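Local coordinates for protein lipoxygenase (Cyanothece sp., PDB 5EK8) that probably oxygenates polyunsaturated fatty acids as a 9R-lipoxygenase, inserting both atoms of molecular oxygen with the help of a non-heme iron, at residues D289-E294 / N593-S598; T307-Q312 / Q341-F346. All blocks are in the same frame, centred on the assembly; numbering follows the deposited sequence.

Both contacts lie in the lipoxygenase domain, their centres about 8 Å apart and each about 30 Å from the centre of the chain, away from the iron and sodium sites. They share one antiparallel sheet: residues 289-294 enter strand 291-300, and 307-312 belong to the following strand, 303-313, which pairs with it through Asn292 N to Gln312 O and Glu294 O to Thr310 N. Contact 2 sets this sheet on helix 337-377, the helix that carries the iron ligands His359 and His364 further along. Contact 1 ties the beginning of the inner strand 291-300 to a loop some 300 residues later, and contact 2 is nested within the chain loop it closes.

Contact 1: residues D289-E294 / N593-S598; sequences DLHNVE and NGSFGS
Asp289 and His291 reach across to the loop 593-598 and meet at the hydroxyl of Ser595. One carboxylate oxygen of Asp289, OD2, takes two donors. Gly594 N reaches its syn lone pair at 2.6 Å from OD2, with a bent N-H...O angle of 142°, while Ser595 OG donates to the anti lone pair of OD2 at 3.0 Å. The same hydroxyl accepts from His291: NE2 lies 2.7 Å from Ser595 OG, the bond is fairly straight at 161°, and OG sits at the ring edge, in the imidazole plane. The hydroxyl thus bridges ring and carboxylate; OG stands anti to its own carbonyl carbon (chi1 -57°), which turns it to both. The loop, between helices 577-581 and 608-623, is thereby fastened to the first residue of strand 291-300 and the residues leading into it, in the small antiparallel sheet of the lipoxygenase domain. Asn593, Gly594 and Ser595 all have positive phi, where the loop turns. In the second shell, Ser313 OG is hydrogen-bonded to His291 ND1, so both ring nitrogens are engaged and the ring's rotation is fixed. The backbone of Asp289 is also hydrogen-bonded to Leu591, while Phe596 packs on Ile311 and Gln341.

Contact 2: residues T307-Q312 / Q341-F346; sequences TMITIQ and QAKRIF
Strand 307-312 passes across helix 341-346 with an angle of 67° between their N-to-C directions and a closest axis approach of 8.9 Å. The backbones come nearest at Ile309 and Ala342, whose CA atoms are 6.6 Å apart. Ile309 and Ile311, two residues apart on one face of the strand, both point at the helix, and Ala342 offers only a methyl facing both. Ile311 touches through its CD1: it lies 3.7 Å from Ala342 CA, 3.8 Å from Ala342 CB, and meets the CD1 tip of Ile345, one helical turn on, at 3.7 Å. In Ile311 the outer chain is extended (chi2 177°), which carries CD1 out to the helix surface. Ile309 packs beside it on the same methyl. Its CG2 branch faces Ala342 CB at 4.2 Å, and its CD1 reaches past to Lys343 CG at 3.8 Å, the two side chains crossing at about a right angle. Lys343 thus lends its aliphatic stem to the interface while its NZ forms a salt bridge with Asp247. This is sheet-on-helix packing within the lipoxygenase domain, and Phe250 of helix 247-256 adds to it against Ile309, Lys343 and Phe346. Contact between the two segments is purely apolar, implying that this face of the strand is joined to the helix by van der Waals contact and burial of hydrocarbon, without polar bonds between the two segments.

Contact 1: residues D289-E294 / N593-S598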
loop_
_atom_site.group_PDB
_atom_site.type_symbol
_atom_site.label_atom_id
_atom_site.label_comp_id
_atom_site.label_asym_id
_atom_site.label_seq_id
_atom_site.Cartn_x
_atom_site.Cartn_y
_atom_site.Cartn_z
ATOM N N ASP A 289 21.290 2.436 17.919
ATOM C CA ASP A 289 21.696 3.828 17.957
ATOM C C ASP A 289 20.772 4.671 17.086
ATOM O O ASP A 289 20.056 4.141 16.237
ATOM C CB ASP A 289 23.145 3.980 17.491
ATOM C CG ASP A 289 24.133 3.299 18.416
ATOM O OD1 ASP A 289 23.780 3.025 19.582
ATOM O OD2 ASP A 289 25.270 3.042 17.972
ATOM N N LEU A 290 20.798 5.985 17.305
ATOM C CA LEU A 290 20.044 6.930 16.483
ATOM C C LEU A 290 20.956 8.044 15.996
ATOM O O LEU A 290 21.703 8.627 16.782
ATOM C CB LEU A 290 18.877 7.528 17.267
ATOM C CG LEU A 290 17.453 7.222 16.809
ATOM C CD1 LEU A 290 16.474 8.150 17.515
ATOM C CD2 LEU A 290 17.330 7.344 15.302
ATOM N N HIS A 291 20.894 8.349 14.703
ATOM C CA HIS A 291 21.771 9.371 14.144
ATOM C C HIS A 291 21.032 10.450 13.357
ATOM O O HIS A 291 20.381 10.173 12.348
ATOM C CB HIS A 291 22.828 8.725 13.246
ATOM C CG HIS A 291 23.588 7.618 13.909
ATOM N ND1 HIS A 291 24.603 7.849 14.813
ATOM C CD2 HIS A 291 23.477 6.273 13.802
ATOM C CE1 HIS A 291 25.084 6.692 15.235
ATOM N NE2 HIS A 291 24.415 5.721 14.640
ATOM N N ASN A 292 21.137 11.683 13.835
ATOM C CA ASN A 292 20.762 12.830 13.030
ATOM C C ASN A 292 21.833 13.022 11.968
ATOM O O ASN A 292 22.896 13.580 12.242
ATOM C CB ASN A 292 20.608 14.091 13.884
ATOM C CG ASN A 292 19.445 14.007 14.853
ATOM O OD1 ASN A 292 18.515 13.224 14.668
ATOM N ND2 ASN A 292 19.492 14.822 15.893
ATOM N N VAL A 293 21.568 12.530 10.763
ATOM C CA VAL A 293 22.570 12.586 9.705
ATOM C C VAL A 293 22.143 13.515 8.583
ATOM O O VAL A 293 20.992 13.504 8.143
ATOM C CB VAL A 293 22.874 11.190 9.119
ATOM C CG1 VAL A 293 23.599 10.349 10.134
ATOM C CG2 VAL A 293 21.603 10.495 8.673
ATOM N N GLU A 294 23.081 14.334 8.130
ATOM C CA GLU A 294 22.797 15.253 7.043
ATOM C C GLU A 294 23.875 15.129 5.979
ATOM O O GLU A 294 25.062 15.273 6.267
ATOM C CB GLU A 294 22.697 16.687 7.567
ATOM C CG GLU A 294 21.654 16.847 8.666
ATOM C CD GLU A 294 21.355 18.295 9.000
ATOM O OE1 GLU A 294 22.026 18.850 9.902
ATOM O OE2 GLU A 294 20.443 18.873 8.365
ATOM N N ASN A 593 25.874 -0.271 19.063
ATOM C CA ASN A 593 27.125 -0.122 19.809
ATOM C C ASN A 593 28.094 0.941 19.298
ATOM O O ASN A 593 29.308 0.762 19.358
ATOM C CB ASN A 593 27.842 -1.468 19.859
ATOM C CG ASN A 593 27.038 -2.525 20.587
ATOM O OD1 ASN A 593 26.832 -3.627 20.077
ATOM N ND2 ASN A 593 26.574 -2.193 21.786
ATOM N N GLY A 594 27.555 2.056 18.815
ATOM C CA GLY A 594 28.377 3.166 18.368
ATOM C C GLY A 594 28.282 3.384 16.875
ATOM O O GLY A 594 28.603 4.465 16.379
ATOM N N SER A 595 27.869 2.338 16.163
ATOM C CA SER A 595 27.665 2.372 14.714
ATOM C C SER A 595 28.938 2.653 13.921
ATOM O O SER A 595 28.905 2.704 12.691
ATOM C CB SER A 595 26.609 3.418 14.346
ATOM O OG SER A 595 25.387 3.177 15.015
ATOM N N PHE A 596 30.054 2.840 14.615
ATOM C CA PHE A 596 31.313 3.143 13.948
ATOM C C PHE A 596 32.287 1.975 14.023
ATOM O O PHE A 596 32.650 1.518 15.106
ATOM C CB PHE A 596 31.955 4.393 14.547
ATOM C CG PHE A 596 31.443 5.675 13.962
ATOM C CD1 PHE A 596 31.937 6.142 12.756
ATOM C CD2 PHE A 596 30.479 6.422 14.623
ATOM C CE1 PHE A 596 31.475 7.327 12.211
ATOM C CE2 PHE A 596 30.012 7.612 14.086
ATOM C CZ PHE A 596 30.510 8.064 12.878
ATOM N N GLY A 597 32.704 1.500 12.855
ATOM C CA GLY A 597 33.633 0.391 12.756
ATOM C C GLY A 597 33.595 -0.154 11.346
ATOM O O GLY A 597 32.798 0.305 10.528
ATOM N N SER A 598 34.459 -1.121 11.056
ATOM C CA SER A 598 34.455 -1.784 9.756
ATOM C C SER A 598 33.091 -2.406 9.488
ATOM O O SER A 598 32.358 -2.733 10.420
ATOM C CB SER A 598 35.547 -2.854 9.693
ATOM O OG SER A 598 35.499 -3.559 8.466
#

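Contact 2: residues T307-Q312 / Q341-F346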
loop_
_atom_site.group_PDB
_atom_site.type_symbol
_atom_site.label_atom_id
_atom_site.label_comp_id
_atom_site.label_asym_id
_atom_site.label_seq_id
_atom_site.Cartn_x
_atom_site.Cartn_y
_atom_site.Cartn_z
ATOM N N THR A 307 29.844 16.323 -0.686
ATOM C CA THR A 307 30.850 17.220 -0.126
ATOM C C THR A 307 31.158 16.896 1.335
ATOM O O THR A 307 32.321 16.902 1.740
ATOM C CB THR A 307 30.410 18.677 -0.236
ATOM O OG1 THR A 307 29.197 18.865 0.502
ATOM C CG2 THR A 307 30.168 19.033 -1.688
ATOM N N MET A 308 30.121 16.627 2.123
ATOM C CA MET A 308 30.315 16.151 3.491
ATOM C C MET A 308 29.085 15.433 4.030
ATOM O O MET A 308 28.029 15.440 3.415
ATOM C CB MET A 308 30.684 17.304 4.432
ATOM C CG MET A 308 29.573 18.312 4.681
ATOM S SD MET A 308 30.039 19.521 5.944
ATOM C CE MET A 308 31.493 20.270 5.207
ATOM N N ILE A 309 29.253 14.791 5.177
ATOM C CA ILE A 309 28.166 14.153 5.896
ATOM C C ILE A 309 28.390 14.472 7.354
ATOM O O ILE A 309 29.467 14.216 7.897
ATOM C CB ILE A 309 28.118 12.612 5.697
ATOM C CG1 ILE A 309 27.878 12.242 4.231
ATOM C CG2 ILE A 309 27.041 11.979 6.577
ATOM C CD1 ILE A 309 27.884 10.759 3.984
ATOM N N THR A 310 27.385 15.063 7.982
ATOM C CA THR A 310 27.465 15.350 9.398
ATOM C C THR A 310 26.620 14.342 10.158
ATOM O O THR A 310 25.540 13.936 9.702
ATOM C CB THR A 310 27.005 16.778 9.720
ATOM O OG1 THR A 310 25.574 16.852 9.646
ATOM C CG2 THR A 310 27.624 17.756 8.740
ATOM N N ILE A 311 27.132 13.929 11.310
ATOM C CA ILE A 311 26.444 12.945 12.131
ATOM C C ILE A 311 26.360 13.411 13.580
ATOM O O ILE A 311 27.374 13.684 14.221
ATOM C CB ILE A 311 27.142 11.569 12.082
ATOM C CG1 ILE A 311 27.164 11.017 10.655
ATOM C CG2 ILE A 311 26.445 10.589 13.013
ATOM C CD1 ILE A 311 27.904 9.690 10.523
ATOM N N GLN A 312 25.141 13.504 14.093
ATOM C CA GLN A 312 24.951 13.865 15.490
ATOM C C GLN A 312 24.111 12.798 16.183
ATOM O O GLN A 312 22.934 12.633 15.878
ATOM C CB GLN A 312 24.300 15.241 15.605
ATOM C CG GLN A 312 24.310 15.786 17.006
ATOM C CD GLN A 312 23.787 17.194 17.087
ATOM O OE1 GLN A 312 24.260 17.980 17.899
ATOM N NE2 GLN A 312 22.813 17.526 16.242
ATOM N N GLN A 341 32.147 4.826 6.760
ATOM C CA GLN A 341 31.239 4.520 7.861
ATOM C C GLN A 341 30.115 5.557 7.964
ATOM O O GLN A 341 28.963 5.212 8.248
ATOM C CB GLN A 341 32.022 4.430 9.176
ATOM C CG GLN A 341 32.912 3.192 9.258
ATOM C CD GLN A 341 34.096 3.370 10.193
ATOM O OE1 GLN A 341 34.207 4.373 10.899
ATOM N NE2 GLN A 341 34.996 2.396 10.193
ATOM N N ALA A 342 30.453 6.821 7.716
ATOM C CA ALA A 342 29.441 7.872 7.642
ATOM C C ALA A 342 28.434 7.567 6.532
ATOM O O ALA A 342 27.218 7.684 6.731
ATOM C CB ALA A 342 30.089 9.231 7.414
ATOM N N LYS A 343 28.942 7.165 5.369
ATOM C CA LYS A 343 28.072 6.850 4.237
ATOM C C LYS A 343 27.137 5.686 4.562
ATOM O O LYS A 343 25.958 5.692 4.186
ATOM C CB LYS A 343 28.900 6.534 2.989
ATOM C CG LYS A 343 29.325 7.763 2.205
ATOM C CD LYS A 343 30.093 7.388 0.948
ATOM C CE LYS A 343 31.392 6.673 1.284
ATOM N NZ LYS A 343 32.276 6.517 0.093
ATOM N N ARG A 344 27.657 4.693 5.274
ATOM C CA ARG A 344 26.816 3.570 5.677
ATOM C C ARG A 344 25.717 4.013 6.655
ATOM O O ARG A 344 24.550 3.612 6.523
ATOM C CB ARG A 344 27.662 2.461 6.299
ATOM C CG ARG A 344 26.865 1.227 6.693
ATOM C CD ARG A 344 27.776 0.187 7.298
ATOM N NE ARG A 344 27.046 -0.920 7.905
ATOM C CZ ARG A 344 27.580 -1.741 8.804
ATOM N NH1 ARG A 344 28.835 -1.563 9.198
ATOM N NH2 ARG A 344 26.861 -2.733 9.314
ATOM N N ILE A 345 26.095 4.837 7.634
ATOM C CA ILE A 345 25.136 5.357 8.611
ATOM C C ILE A 345 24.003 6.124 7.921
ATOM O O ILE A 345 22.813 5.894 8.199
ATOM C CB ILE A 345 25.821 6.274 9.644
ATOM C CG1 ILE A 345 26.713 5.448 10.572
ATOM C CG2 ILE A 345 24.779 7.011 10.467
ATOM C CD1 ILE A 345 27.325 6.239 11.700
ATOM N N PHE A 346 24.377 7.023 7.012
ATOM C CA PHE A 346 23.391 7.711 6.193
ATOM C C PHE A 346 22.488 6.715 5.488
ATOM O O PHE A 346 21.267 6.875 5.494
ATOM C CB PHE A 346 24.055 8.610 5.153
ATOM C CG PHE A 346 23.073 9.384 4.320
ATOM C CD1 PHE A 346 22.601 10.613 4.752
ATOM C CD2 PHE A 346 22.609 8.882 3.117
ATOM C CE1 PHE A 346 21.688 11.327 3.995
ATOM C CE2 PHE A 346 21.698 9.592 2.357
ATOM C CZ PHE A 346 21.240 10.817 2.795
#